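Local atomic coordinates of tRNA (cytidine-2'-O-)-methyltransferase TrmJ (Sulfolobus acidocaldarius, PDB entry 4CNG), a protein that transfers a methyl group from S-adenosyl-L-methionine to the 2'-hydroxyl of cytidine 32 in tRNA, working as a homodimer. Residues R41-N45 with F46-E50; V135-R139 with E140-K144; L160-S163 with H164-I168. The protein carries 1 engineered substitution. One frame throughout, in Å; residues are numbered along the deposited sequence.

Interaction 1: residues R41-N45 with F46-E50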
ATOM      1  N   ARG A  41      -6.979  -2.449  -9.091  1.00 10.52           N
ATOM      2  CA  ARG A  41      -7.356  -3.518  -8.150  1.00 11.08           C
ATOM      3  C   ARG A  41      -7.832  -2.937  -6.830  1.00 10.98           C
ATOM      4  O   ARG A  41      -8.872  -3.336  -6.298  1.00 11.31           O
ATOM      5  CB  ARG A  41      -6.170  -4.450  -7.957  1.00 11.64           C
ATOM      6  CG  ARG A  41      -6.525  -5.679  -7.142  1.00 12.60           C
ATOM      7  CD  ARG A  41      -5.367  -6.640  -7.020  1.00 14.17           C
ATOM      8  NE  ARG A  41      -5.739  -7.787  -6.202  1.00 16.05           N
ATOM      9  CZ  ARG A  41      -5.061  -8.914  -6.165  1.00 16.29           C
ATOM     10  NH1 ARG A  41      -3.917  -9.055  -6.820  1.00 15.69           N
ATOM     11  NH2 ARG A  41      -5.491  -9.867  -5.365  1.00 18.84           N
ATOM     12  N   LEU A  42      -7.093  -1.965  -6.293  1.00 10.14           N
ATOM     13  CA  LEU A  42      -7.445  -1.320  -5.032  1.00 10.04           C
ATOM     14  C   LEU A  42      -8.794  -0.614  -5.108  1.00 10.61           C
ATOM     15  O   LEU A  42      -9.519  -0.562  -4.123  1.00 10.66           O
ATOM     16  CB  LEU A  42      -6.344  -0.361  -4.607  1.00  9.68           C
ATOM     17  CG  LEU A  42      -5.066  -1.022  -4.126  1.00 10.34           C
ATOM     18  CD1 LEU A  42      -3.929  -0.032  -4.168  1.00 11.65           C
ATOM     19  CD2 LEU A  42      -5.245  -1.659  -2.740  1.00 11.55           C
ATOM     20  N   VAL A  43      -9.110  -0.008  -6.264  1.00 10.41           N
ATOM     21  CA  VAL A  43     -10.401   0.625  -6.462  1.00 11.73           C
ATOM     22  C   VAL A  43     -11.542  -0.347  -6.185  1.00 11.81           C
ATOM     23  O   VAL A  43     -12.552   0.014  -5.582  1.00 13.51           O
ATOM     24  CB  VAL A  43     -10.471   1.247  -7.868  1.00 11.63           C
ATOM     25  CG1 VAL A  43     -11.892   1.588  -8.308  1.00 13.75           C
ATOM     26  CG2 VAL A  43      -9.608   2.510  -7.903  1.00 12.54           C
ATOM     27  N   LYS A  44     -11.396  -1.575  -6.664  1.00 12.05           N
ATOM     28  CA  LYS A  44     -12.375  -2.610  -6.372  1.00 13.40           C
ATOM     29  C   LYS A  44     -12.273  -3.144  -4.932  1.00 12.54           C
ATOM     30  O   LYS A  44     -13.290  -3.338  -4.282  1.00 14.32           O
ATOM     31  CB  LYS A  44     -12.222  -3.735  -7.374  1.00 14.76           C
ATOM     32  CG  LYS A  44     -13.347  -4.762  -7.296  1.00 19.99           C
ATOM     33  CD  LYS A  44     -13.334  -5.809  -8.408  1.00 30.49           C
ATOM     34  CE  LYS A  44     -14.420  -6.870  -8.196  1.00 40.38           C
ATOM     35  NZ  LYS A  44     -14.065  -8.190  -8.778  1.00 50.72           N
ATOM     36  N   ASN A  45     -11.067  -3.366  -4.431  1.00 11.59           N
ATOM     37  CA  ASN A  45     -10.896  -3.827  -3.044  1.00 12.12           C
ATOM     38  C   ASN A  45     -11.559  -2.899  -2.016  1.00 11.48           C
ATOM     39  O   ASN A  45     -12.014  -3.362  -0.969  1.00 12.87           O
ATOM     40  CB  ASN A  45      -9.400  -3.896  -2.657  1.00 11.64           C
ATOM     41  CG  ASN A  45      -8.588  -4.994  -3.314  1.00 11.19           C
ATOM     42  OD1 ASN A  45      -7.440  -4.735  -3.692  1.00 12.07           O
ATOM     43  ND2 ASN A  45      -9.128  -6.197  -3.422  1.00 13.00           N
ATOM     44  N   PHE A  46     -11.573  -1.589  -2.296  1.00 11.91           N
ATOM     45  CA  PHE A  46     -12.025  -0.608  -1.334  1.00 11.98           C
ATOM     46  C   PHE A  46     -13.206   0.230  -1.833  1.00 13.08           C
ATOM     47  O   PHE A  46     -13.567   1.212  -1.204  1.00 14.31           O
ATOM     48  CB  PHE A  46     -10.847   0.247  -0.858  1.00 12.33           C
ATOM     49  CG  PHE A  46      -9.847  -0.549  -0.043  1.00 12.18           C
ATOM     50  CD1 PHE A  46     -10.214  -1.097   1.184  1.00 13.33           C
ATOM     51  CD2 PHE A  46      -8.575  -0.770  -0.501  1.00 12.55           C
ATOM     52  CE1 PHE A  46      -9.321  -1.864   1.929  1.00 14.34           C
ATOM     53  CE2 PHE A  46      -7.661  -1.486   0.253  1.00 13.01           C
ATOM     54  CZ  PHE A  46      -8.024  -2.016   1.466  1.00 14.20           C
ATOM     55  N   LEU A  47     -13.868  -0.236  -2.890  1.00 13.73           N
ATOM     56  CA  LEU A  47     -15.125   0.337  -3.363  1.00 15.18           C
ATOM     57  C   LEU A  47     -15.055   1.852  -3.516  1.00 14.87           C
ATOM     58  O   LEU A  47     -15.947   2.578  -3.123  1.00 17.19           O
ATOM     59  CB  LEU A  47     -16.304  -0.063  -2.461  1.00 17.48           C
ATOM     60  CG  LEU A  47     -16.693  -1.542  -2.567  1.00 22.67           C
ATOM     61  CD1 LEU A  47     -17.765  -1.847  -1.538  1.00 27.75           C
ATOM     62  CD2 LEU A  47     -17.186  -1.864  -3.973  1.00 27.62           C
ATOM     63  N   ILE A  48     -14.067   2.317  -4.261  1.00 14.68           N
ATOM     64  CA  ILE A  48     -13.968   3.728  -4.604  1.00 13.34           C
ATOM     65  C   ILE A  48     -15.048   4.056  -5.634  1.00 12.67           C
ATOM     66  O   ILE A  48     -15.301   3.279  -6.555  1.00 15.50           O
ATOM     67  CB  ILE A  48     -12.555   4.019  -5.131  1.00 14.79           C
ATOM     68  CG1 ILE A  48     -11.556   4.004  -3.974  1.00 20.41           C
ATOM     69  CG2 ILE A  48     -12.495   5.284  -5.948  1.00 20.85           C
ATOM     70  CD1 ILE A  48     -11.790   5.101  -2.960  1.00 35.93           C
ATOM     71  N   ASP A  49     -15.685   5.209  -5.484  1.00 13.38           N
ATOM     72  CA  ASP A  49     -16.834   5.561  -6.300  1.00 14.20           C
ATOM     73  C   ASP A  49     -16.475   5.988  -7.740  1.00 14.41           C
ATOM     74  O   ASP A  49     -17.191   5.659  -8.668  1.00 16.35           O
ATOM     75  CB  ASP A  49     -17.610   6.672  -5.610  1.00 16.21           C
ATOM     76  CG  ASP A  49     -18.053   6.266  -4.215  1.00 19.24           C
ATOM     77  OD1 ASP A  49     -18.984   5.455  -4.136  1.00 23.99           O
ATOM     78  OD2 ASP A  49     -17.457   6.733  -3.213  1.00 23.83           O
ATOM     79  N   GLU A  50     -15.420   6.770  -7.904  1.00 12.97           N
ATOM     80  CA  GLU A  50     -15.016   7.348  -9.199  1.00 13.01           C
ATOM     81  C   GLU A  50     -13.503   7.265  -9.282  1.00 11.83           C
ATOM     82  O   GLU A  50     -12.812   7.401  -8.276  1.00 12.54           O
ATOM     83  CB  GLU A  50     -15.462   8.814  -9.260  1.00 14.44           C
ATOM     84  CG  GLU A  50     -16.961   8.992  -9.248  1.00 17.96           C
ATOM     85  CD  GLU A  50     -17.414  10.437  -9.350  1.00 20.58           C
ATOM     86  OE1 GLU A  50     -16.592  11.364  -9.235  1.00 21.62           O
ATOM     87  OE2 GLU A  50     -18.644  10.644  -9.444  1.00 31.54           O
TER
HETATM   88  O   HOH W   1     -15.718   0.588  -6.751  1.00 39.75           O
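V43 and I48 close the end of helix 33-45 through a Schellman motif. The amide of I48 turns back to V43 O (N to O 3.1 Å), and inside that loop L47 N makes a weak bond to K44 O at 3.4 Å. L47 carries the left-handed backbone (phi 50°) that reverses the chain there. One residue earlier, F46 N still reaches L42 O at 2.9 Å in the ordinary helical pattern. A water ties the exit together: it donates to I48 O (2.7 Å) and, weakly, to V43 O.

Apolar contacts follow the same bonds. V43 and I48 cross at about a right angle, with V43 CG1 on I48 CB at 4.1 Å; a chi1 of 164°, CG1 opposite the backbone N, turns that methyl to the exit. L42 and F46 lie alongside each other and point the same way, CD2 of L42 meeting the ring carbon CE2 of F46 at 3.9 Å.

The ring also has a CH-pi contact: N45 CB stands over one face, 4.3 Å from the centroid and 25° off the normal. Beyond CB the side chain of N45 turns away, and its ND2 is hydrogen-bonded to Y157 O and V159 O of the second subunit.

V43 O thus receives the I48 amide and the weak water bond at the place where the helix runs out of regular partners, while V43 and I48 pack together beside the polar turn. The chemistry splits N45 in two: its methylene packs on F46 within the chain and its amide serves the dimer interface.

Interaction 2: residues V135-R139 with E140-K144. With SAH (S-adenosyl-L-homocysteine), chain D; SAH (S-adenosyl-L-homocysteine), chain C.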
ATOM      1  N   VAL A 135       8.170  12.553 -10.349  1.00 13.83           N
ATOM      2  CA  VAL A 135       8.284  13.922  -9.837  1.00 13.91           C
ATOM      3  C   VAL A 135       7.080  14.363  -9.003  1.00 13.01           C
ATOM      4  O   VAL A 135       6.968  15.535  -8.663  1.00 15.31           O
ATOM      5  CB  VAL A 135       8.537  14.944 -10.966  1.00 16.23           C
ATOM      6  CG1 VAL A 135       9.871  14.686 -11.650  1.00 20.16           C
ATOM      7  CG2 VAL A 135       7.396  14.943 -11.968  1.00 18.51           C
ATOM      8  N   GLY A 136       6.167  13.461  -8.671  1.00 11.28           N
ATOM      9  CA  GLY A 136       5.046  13.814  -7.812  1.00 10.75           C
ATOM     10  C   GLY A 136       4.082  14.773  -8.485  1.00 10.58           C
ATOM     11  O   GLY A 136       3.765  14.637  -9.660  1.00 11.35           O
ATOM     12  N   LEU A 137       3.553  15.701  -7.706  1.00 11.65           N
ATOM     13  CA  LEU A 137       2.607  16.720  -8.137  1.00 11.53           C
ATOM     14  C   LEU A 137       3.382  18.021  -8.292  1.00 11.52           C
ATOM     15  O   LEU A 137       4.331  18.280  -7.566  1.00 14.68           O
ATOM     16  CB  LEU A 137       1.475  16.895  -7.140  1.00 11.43           C
ATOM     17  CG  LEU A 137       0.477  15.755  -7.020  1.00 11.16           C
ATOM     18  CD1 LEU A 137      -0.454  16.001  -5.860  1.00 11.80           C
ATOM     19  CD2 LEU A 137      -0.296  15.528  -8.300  1.00 11.52           C
ATOM     20  N   THR A 138       2.957  18.859  -9.220  1.00 11.54           N
ATOM     21  CA  THR A 138       3.617  20.153  -9.353  1.00 12.56           C
ATOM     22  C   THR A 138       3.133  21.107  -8.254  1.00 11.67           C
ATOM     23  O   THR A 138       2.072  20.940  -7.666  1.00 12.05           O
ATOM     24  CB  THR A 138       3.354  20.792 -10.722  1.00 12.50           C
ATOM     25  OG1 THR A 138       1.976  21.128 -10.796  1.00 12.59           O
ATOM     26  CG2 THR A 138       3.730  19.849 -11.853  1.00 13.97           C
ATOM     27  N   ARG A 139       3.918  22.208  -8.166  1.00 12.90           N
ATOM     28  CA  ARG A 139       3.541  23.165  -7.153  1.00 14.22           C
ATOM     29  C   ARG A 139       2.180  23.758  -7.448  1.00 13.54           C
ATOM     30  O   ARG A 139       1.380  23.951  -6.552  1.00 13.37           O
ATOM     31  CB  ARG A 139       4.596  24.253  -7.049  1.00 17.37           C
ATOM     32  CG  ARG A 139       4.280  25.362  -6.064  1.00 43.64           C
ATOM     33  CD  ARG A 139       4.214  24.816  -4.643  1.00 63.32           C
ATOM     34  NE  ARG A 139       3.910  25.854  -3.658  1.00103.64           N
ATOM     35  CZ  ARG A 139       2.682  26.249  -3.331  1.00121.20           C
ATOM     36  NH1 ARG A 139       1.622  25.696  -3.909  1.00135.47           N
ATOM     37  NH2 ARG A 139       2.514  27.208  -2.429  1.00115.30           N
ATOM     38  N   GLU A 140       1.880  23.959  -8.755  1.00 13.08           N
ATOM     39  CA  GLU A 140       0.585  24.518  -9.151  1.00 12.37           C
ATOM     40  C   GLU A 140      -0.580  23.518  -8.960  1.00 11.46           C
ATOM     41  O   GLU A 140      -1.685  23.929  -8.586  1.00 12.94           O
ATOM     42  CB  GLU A 140       0.605  25.011 -10.581  1.00 14.63           C
ATOM     43  CG  GLU A 140      -0.693  25.628 -11.023  1.00 15.53           C
ATOM     44  CD  GLU A 140      -1.098  26.883 -10.295  1.00 16.95           C
ATOM     45  OE1 GLU A 140      -0.267  27.496  -9.559  1.00 19.53           O
ATOM     46  OE2 GLU A 140      -2.262  27.296 -10.529  1.00 21.67           O
ATOM     47  N   GLU A 141      -0.368  22.218  -9.181  1.00 11.29           N
ATOM     48  CA  GLU A 141      -1.380  21.222  -8.881  1.00 10.50           C
ATOM     49  C   GLU A 141      -1.733  21.273  -7.396  1.00 10.87           C
ATOM     50  O   GLU A 141      -2.908  21.141  -7.009  1.00 11.64           O
ATOM     51  CB  GLU A 141      -0.885  19.850  -9.328  1.00 10.90           C
ATOM     52  CG  GLU A 141      -0.881  19.690 -10.846  1.00 11.55           C
ATOM     53  CD  GLU A 141      -0.108  18.508 -11.403  1.00 12.24           C
ATOM     54  OE1 GLU A 141       0.722  17.883 -10.690  1.00 12.85           O
ATOM     55  OE2 GLU A 141      -0.233  18.303 -12.640  1.00 13.68           O
ATOM     56  N   ILE A 142      -0.726  21.427  -6.528  1.00 11.04           N
ATOM     57  CA  ILE A 142      -0.960  21.541  -5.113  1.00 11.42           C
ATOM     58  C   ILE A 142      -1.656  22.843  -4.780  1.00 11.24           C
ATOM     59  O   ILE A 142      -2.543  22.873  -3.939  1.00 12.88           O
ATOM     60  CB  ILE A 142       0.345  21.338  -4.298  1.00 12.32           C
ATOM     61  CG1 ILE A 142       0.879  19.906  -4.481  1.00 12.55           C
ATOM     62  CG2 ILE A 142       0.159  21.685  -2.842  1.00 14.36           C
ATOM     63  CD1 ILE A 142       2.276  19.673  -3.979  1.00 13.60           C
ATOM     64  N   ALA A 143      -1.335  23.941  -5.486  1.00 12.35           N
ATOM     65  CA  ALA A 143      -2.025  25.210  -5.292  1.00 13.07           C
ATOM     66  C   ALA A 143      -3.503  25.136  -5.607  1.00 12.58           C
ATOM     67  O   ALA A 143      -4.284  25.819  -4.948  1.00 15.32           O
ATOM     68  CB  ALA A 143      -1.384  26.320  -6.124  1.00 14.89           C
ATOM     69  N   LYS A 144      -3.880  24.287  -6.561  1.00 12.51           N
ATOM     70  CA  LYS A 144      -5.257  24.074  -6.972  1.00 12.98           C
ATOM     71  C   LYS A 144      -6.004  23.132  -6.046  1.00 13.29           C
ATOM     72  O   LYS A 144      -7.189  22.903  -6.235  1.00 16.06           O
ATOM     73  CB  LYS A 144      -5.281  23.522  -8.387  1.00 12.96           C
ATOM     74  CG  LYS A 144      -4.968  24.555  -9.447  1.00 13.92           C
ATOM     75  CD  LYS A 144      -4.809  23.887 -10.801  1.00 14.35           C
ATOM     76  CE  LYS A 144      -4.618  24.907 -11.915  1.00 14.00           C
ATOM     77  NZ  LYS A 144      -4.458  24.205 -13.224  1.00 14.67           N
TER
HETATM   78  N   SAH D1158       6.781  17.329  -6.597  1.00 18.07           N
HETATM   79  CA  SAH D1158       6.778  17.535  -5.116  1.00 19.54           C
HETATM   80  CB  SAH D1158       6.180  18.905  -4.798  1.00 29.85           C
HETATM   81  CG  SAH D1158       6.876  20.100  -5.410  1.00 35.98           C
HETATM   82  SD  SAH D1158       6.054  21.516  -4.788  1.00 28.61           S
HETATM   83  C   SAH D1158       5.895  16.556  -4.436  1.00 15.67           C
HETATM   84  O   SAH D1158       4.903  16.190  -5.082  1.00 16.56           O
HETATM   85  OXT SAH D1158       6.085  16.263  -3.257  1.00 20.96           O
HETATM   86  C5' SAH D1158       6.404  21.352  -3.088  1.00 28.35           C
HETATM   87  C4' SAH D1158       6.739  22.719  -2.507  1.00 32.03           C
HETATM   88  O4' SAH D1158       6.788  22.655  -1.087  1.00 30.83           O
HETATM   89  C3' SAH D1158       8.103  23.231  -2.954  1.00 34.11           C
HETATM   90  O3' SAH D1158       7.979  24.113  -4.063  1.00 69.03           O
HETATM   91  C2' SAH D1158       8.686  23.938  -1.742  1.00 33.27           C
HETATM   92  O2' SAH D1158       8.848  25.352  -1.946  1.00 47.48           O
HETATM   93  C1' SAH D1158       7.666  23.686  -0.636  1.00 30.09           C
HETATM   94  N9  SAH D1158       8.289  23.169   0.586  1.00 32.95           N
HETATM   95  C8  SAH D1158       7.860  23.464   1.822  1.00 39.57           C
HETATM   96  N7  SAH D1158       8.495  22.689   2.729  1.00 37.75           N
HETATM   97  C5  SAH D1158       9.294  21.844   2.053  1.00 30.56           C
HETATM   98  C6  SAH D1158      10.238  20.778   2.423  1.00 31.72           C
HETATM   99  N6  SAH D1158      10.424  20.466   3.730  1.00 37.48           N
HETATM  100  N1  SAH D1158      10.884  20.131   1.416  1.00 40.62           N
HETATM  101  C2  SAH D1158      10.672  20.440   0.115  1.00 32.68           C
HETATM  102  N3  SAH D1158       9.820  21.402  -0.298  1.00 29.72           N
HETATM  103  C4  SAH D1158       9.094  22.101   0.618  1.00 29.37           C
HETATM  104  N   SAH C1157      10.270  12.145  -6.201  1.00 23.61           N
HETATM  105  CA  SAH C1157       8.794  12.322  -6.190  1.00 18.02           C
HETATM  106  CB  SAH C1157       8.190  11.100  -5.519  1.00 16.99           C
HETATM  107  CG  SAH C1157       6.712  10.871  -5.882  1.00 14.47           C
HETATM  108  SD  SAH C1157       6.058   9.405  -5.095  1.00 12.63           S
HETATM  109  C   SAH C1157       8.480  13.607  -5.480  1.00 25.55           C
HETATM  110  O   SAH C1157       9.365  14.236  -4.896  1.00 56.48           O
HETATM  111  OXT SAH C1157       7.395  14.141  -5.584  1.00 29.59           O
HETATM  112  C5' SAH C1157       4.563   9.244  -6.073  1.00 11.42           C
HETATM  113  C4' SAH C1157       3.272   9.686  -5.396  1.00  8.98           C
HETATM  114  O4' SAH C1157       3.012   8.823  -4.277  1.00  9.22           O
HETATM  115  C3' SAH C1157       3.275  11.051  -4.807  1.00  8.66           C
HETATM  116  O3' SAH C1157       3.059  12.027  -5.839  1.00  9.92           O
HETATM  117  C2' SAH C1157       2.169  10.987  -3.792  1.00  8.27           C
HETATM  118  O2' SAH C1157       0.905  11.061  -4.440  1.00  8.92           O
HETATM  119  C1' SAH C1157       2.360   9.569  -3.237  1.00  8.65           C
HETATM  120  N9  SAH C1157       3.231   9.499  -2.026  1.00  8.06           N
HETATM  121  C8  SAH C1157       4.365   8.757  -1.876  1.00  8.64           C
HETATM  122  N7  SAH C1157       4.754   8.775  -0.571  1.00  8.82           N
HETATM  123  C5  SAH C1157       3.828   9.507   0.095  1.00  8.34           C
HETATM  124  C6  SAH C1157       3.609   9.826   1.449  1.00  8.41           C
HETATM  125  N6  SAH C1157       4.455   9.439   2.425  1.00  9.44           N
HETATM  126  N1  SAH C1157       2.560  10.549   1.762  1.00  8.99           N
HETATM  127  C2  SAH C1157       1.702  10.924   0.801  1.00  9.77           C
HETATM  128  N3  SAH C1157       1.787  10.653  -0.494  1.00  8.92           N
HETATM  129  C4  SAH C1157       2.830   9.925  -0.830  1.00  7.90           C
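E141 folds back over T138, and its side chain can be followed atom by atom. CB lies 3.5 Å from T138 OG1, and CG comes closer still, 3.2 Å from the same oxygen. CD, the carboxylate carbon, lies 3.4 Å from OG1 and directs OE1 at the backbone of the loop. At the tip, OE1 accepts T138 N at 2.8 Å in a nearly straight bond (169°), the donor standing 43° out of the carboxylate plane. OE1 also touches L137 CD2 at 3.5 Å and has a salt-bridge partner in R132. T138 returns the favour: chi1 of 67° sets OG1 between the backbone N and the carbonyl carbon, from where it accepts E141 N at 3.0 Å. Beside the pair, L137 CB packs on I142 CG1.

The loop ahead of the helix grips a bound S-adenosyl-L-homocysteine, chain D, whose amino nitrogen donates to V135 O and L137 O while its carboxylate O takes L137 N. R139 CD lies 3.8 Å from the sulfur SD of that ligand. Two reciprocal bonds between T138 and E141 make the capping box that starts helix 139-143 directly beside the ligand pocket of this SpoU-family domain.

Interaction 3: residues L160-S163 with H164-I168. With SAH (S-adenosyl-L-homocysteine), chain C.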
ATOM      1  N   LEU A 160       6.811   6.606  -0.508  1.00  9.12           N
ATOM      2  CA  LEU A 160       6.160   5.348  -0.835  1.00  9.23           C
ATOM      3  C   LEU A 160       6.029   5.199  -2.344  1.00  8.93           C
ATOM      4  O   LEU A 160       5.839   6.196  -3.061  1.00  9.77           O
ATOM      5  CB  LEU A 160       4.767   5.257  -0.219  1.00  9.28           C
ATOM      6  CG  LEU A 160       4.657   5.538   1.278  1.00 11.52           C
ATOM      7  CD1 LEU A 160       3.253   5.750   1.754  1.00 12.37           C
ATOM      8  CD2 LEU A 160       5.283   4.436   2.089  1.00 18.66           C
ATOM      9  N   ASN A 161       6.101   3.985  -2.849  1.00  8.91           N
ATOM     10  CA  ASN A 161       5.639   3.721  -4.191  1.00  9.15           C
ATOM     11  C   ASN A 161       4.175   4.167  -4.321  1.00  8.58           C
ATOM     12  O   ASN A 161       3.353   3.961  -3.455  1.00  8.44           O
ATOM     13  CB  ASN A 161       5.806   2.264  -4.536  1.00 10.60           C
ATOM     14  CG  ASN A 161       5.187   1.937  -5.850  1.00 13.76           C
ATOM     15  OD1 ASN A 161       5.705   2.297  -6.948  1.00 19.50           O
ATOM     16  ND2 ASN A 161       3.993   1.403  -5.763  1.00 14.73           N
ATOM     17  N   LEU A 162       3.868   4.784  -5.477  1.00  8.57           N
ATOM     18  CA  LEU A 162       2.559   5.356  -5.755  1.00  8.41           C
ATOM     19  C   LEU A 162       1.383   4.461  -5.368  1.00  7.68           C
ATOM     20  O   LEU A 162       0.486   4.891  -4.667  1.00  8.60           O
ATOM     21  CB  LEU A 162       2.497   5.684  -7.244  1.00  8.44           C
ATOM     22  CG  LEU A 162       1.123   6.058  -7.808  1.00  8.67           C
ATOM     23  CD1 LEU A 162       0.514   7.253  -7.140  1.00  9.72           C
ATOM     24  CD2 LEU A 162       1.230   6.229  -9.314  1.00 10.10           C
ATOM     25  N   SER A 163       1.366   3.221  -5.854  1.00  7.91           N
ATOM     26  CA  SER A 163       0.220   2.392  -5.586  1.00  8.46           C
ATOM     27  C   SER A 163       0.080   1.982  -4.128  1.00  8.37           C
ATOM     28  O   SER A 163      -1.028   1.702  -3.655  1.00  9.11           O
ATOM     29  CB  SER A 163       0.184   1.170  -6.480  1.00  9.30           C
ATOM     30  OG  SER A 163       1.219   0.284  -6.232  1.00 10.31           O
ATOM     31  N   HIS A 164       1.193   1.923  -3.412  1.00  8.24           N
ATOM     32  CA  HIS A 164       1.170   1.639  -1.969  1.00  8.94           C
ATOM     33  C   HIS A 164       0.654   2.803  -1.161  1.00  8.68           C
ATOM     34  O   HIS A 164      -0.093   2.591  -0.210  1.00  9.66           O
ATOM     35  CB  HIS A 164       2.538   1.114  -1.520  1.00  9.08           C
ATOM     36  CG  HIS A 164       2.908  -0.165  -2.209  1.00  9.49           C
ATOM     37  ND1 HIS A 164       3.411  -0.190  -3.497  1.00 10.94           N
ATOM     38  CD2 HIS A 164       2.693  -1.458  -1.861  1.00 10.63           C
ATOM     39  CE1 HIS A 164       3.508  -1.447  -3.894  1.00 11.50           C
ATOM     40  NE2 HIS A 164       3.109  -2.243  -2.911  1.00 11.99           N
ATOM     41  N   ALA A 165       0.999   4.043  -1.580  1.00  8.43           N
ATOM     42  CA  ALA A 165       0.388   5.204  -1.003  1.00  8.76           C
ATOM     43  C   ALA A 165      -1.136   5.204  -1.210  1.00  8.38           C
ATOM     44  O   ALA A 165      -1.915   5.473  -0.280  1.00  9.54           O
ATOM     45  CB  ALA A 165       1.005   6.464  -1.566  1.00  9.18           C
ATOM     46  N   VAL A 166      -1.553   4.882  -2.428  1.00  8.29           N
ATOM     47  CA  VAL A 166      -2.984   4.826  -2.729  1.00  9.15           C
ATOM     48  C   VAL A 166      -3.636   3.758  -1.807  1.00  8.72           C
ATOM     49  O   VAL A 166      -4.673   3.997  -1.217  1.00  9.67           O
ATOM     50  CB  VAL A 166      -3.209   4.484  -4.181  1.00  8.47           C
ATOM     51  CG1 VAL A 166      -4.669   4.156  -4.429  1.00 10.90           C
ATOM     52  CG2 VAL A 166      -2.785   5.652  -5.075  1.00  8.68           C
ATOM     53  N   GLY A 167      -3.032   2.569  -1.695  1.00  8.71           N
ATOM     54  CA  GLY A 167      -3.640   1.506  -0.886  1.00  9.34           C
ATOM     55  C   GLY A 167      -3.804   1.902   0.569  1.00  9.47           C
ATOM     56  O   GLY A 167      -4.819   1.607   1.176  1.00 10.35           O
ATOM     57  N   ILE A 168      -2.817   2.585   1.137  1.00  9.00           N
ATOM     58  CA  ILE A 168      -2.894   3.017   2.524  1.00  9.71           C
ATOM     59  C   ILE A 168      -4.031   4.010   2.702  1.00  9.74           C
ATOM     60  O   ILE A 168      -4.772   3.941   3.663  1.00 10.71           O
ATOM     61  CB  ILE A 168      -1.535   3.557   3.000  1.00  9.97           C
ATOM     62  CG1 ILE A 168      -0.579   2.387   3.198  1.00 10.23           C
ATOM     63  CG2 ILE A 168      -1.698   4.433   4.231  1.00 12.26           C
ATOM     64  CD1 ILE A 168       0.868   2.748   3.244  1.00 12.25           C
TER
HETATM   65  N   SAH C1157      10.270  12.145  -6.201  1.00 23.61           N
HETATM   66  CA  SAH C1157       8.794  12.322  -6.190  1.00 18.02           C
HETATM   67  CB  SAH C1157       8.190  11.100  -5.519  1.00 16.99           C
HETATM   68  CG  SAH C1157       6.712  10.871  -5.882  1.00 14.47           C
HETATM   69  SD  SAH C1157       6.058   9.405  -5.095  1.00 12.63           S
HETATM   70  C   SAH C1157       8.480  13.607  -5.480  1.00 25.55           C
HETATM   71  O   SAH C1157       9.365  14.236  -4.896  1.00 56.48           O
HETATM   72  OXT SAH C1157       7.395  14.141  -5.584  1.00 29.59           O
HETATM   73  C5' SAH C1157       4.563   9.244  -6.073  1.00 11.42           C
HETATM   74  C4' SAH C1157       3.272   9.686  -5.396  1.00  8.98           C
HETATM   75  O4' SAH C1157       3.012   8.823  -4.277  1.00  9.22           O
HETATM   76  C3' SAH C1157       3.275  11.051  -4.807  1.00  8.66           C
HETATM   77  O3' SAH C1157       3.059  12.027  -5.839  1.00  9.92           O
HETATM   78  C2' SAH C1157       2.169  10.987  -3.792  1.00  8.27           C
HETATM   79  O2' SAH C1157       0.905  11.061  -4.440  1.00  8.92           O
HETATM   80  C1' SAH C1157       2.360   9.569  -3.237  1.00  8.65           C
HETATM   81  N9  SAH C1157       3.231   9.499  -2.026  1.00  8.06           N
HETATM   82  C8  SAH C1157       4.365   8.757  -1.876  1.00  8.64           C
HETATM   83  N7  SAH C1157       4.754   8.775  -0.571  1.00  8.82           N
HETATM   84  C5  SAH C1157       3.828   9.507   0.095  1.00  8.34           C
HETATM   85  C6  SAH C1157       3.609   9.826   1.449  1.00  8.41           C
HETATM   86  N6  SAH C1157       4.455   9.439   2.425  1.00  9.44           N
HETATM   87  N1  SAH C1157       2.560  10.549   1.762  1.00  8.99           N
HETATM   88  C2  SAH C1157       1.702  10.924   0.801  1.00  9.77           C
HETATM   89  N3  SAH C1157       1.787  10.653  -0.494  1.00  8.92           N
HETATM   90  C4  SAH C1157       2.830   9.925  -0.830  1.00  7.90           C
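H164 meets N161 edge-on: N161 ND2 donates to H164 ND1 at 2.8 Å. N161 ND2 lies in the plane of the imidazole, while H164 ND1 sits 23° out of the N161 amide plane, the two groups being turned 64° apart. With CG of H164 opposite the carbonyl carbon (chi1 -61°), the ring swings back so that its ND1 edge meets the N-cap residue. Its other nitrogen, NE2, bonds to S163 OG of the second subunit, where the two H164 rings stack on each other. N161 ND2 is also shared with N35 OD1.

A165 N donates to N161 O at 3.0 Å, opening the regular helical bonds, and A165 CB rests 3.8 Å from C1' of the bound S-adenosyl-L-homocysteine, chain C. L160, whose CD1 touches A165 CB at 4.1 Å, holds N7 of that ligand's adenine through its backbone N (3.0 Å). V166 N bonds to L162 O, and V166 CG2 packs on L162 CD1. G167 N follows with S163 O at 2.9 Å. I168 ends the run with its CD1 4.1 Å from L160 CD1.

Helix 162-175 thus lies with V166 against strands 22-28 and 125-130, L162 and S163 against helix 33-45, and I168 against Y171 of the second subunit.

Interactions 1 and 3 share one buried region and the dimer interface: their centres are 14 Å apart, and L42 CD1 touches S163 O at 3.4 Å and packs on G167 and V166, joining helix 33-45 to helix 162-175. Interactions 2 and 3 do not touch, their nearest atoms being about 8 Å apart, yet both reach the chain C S-adenosyl-L-homocysteine: V135 and G136 lie at its carboxylate, and L160, L162 and A165 at its adenosine. Interaction 2 also holds the second ligand, chain D. Interaction 1 stands back from the pocket, the L42 side chain lying about 11 Å from a ligand, and its centre is 24 Å from that of interaction 2.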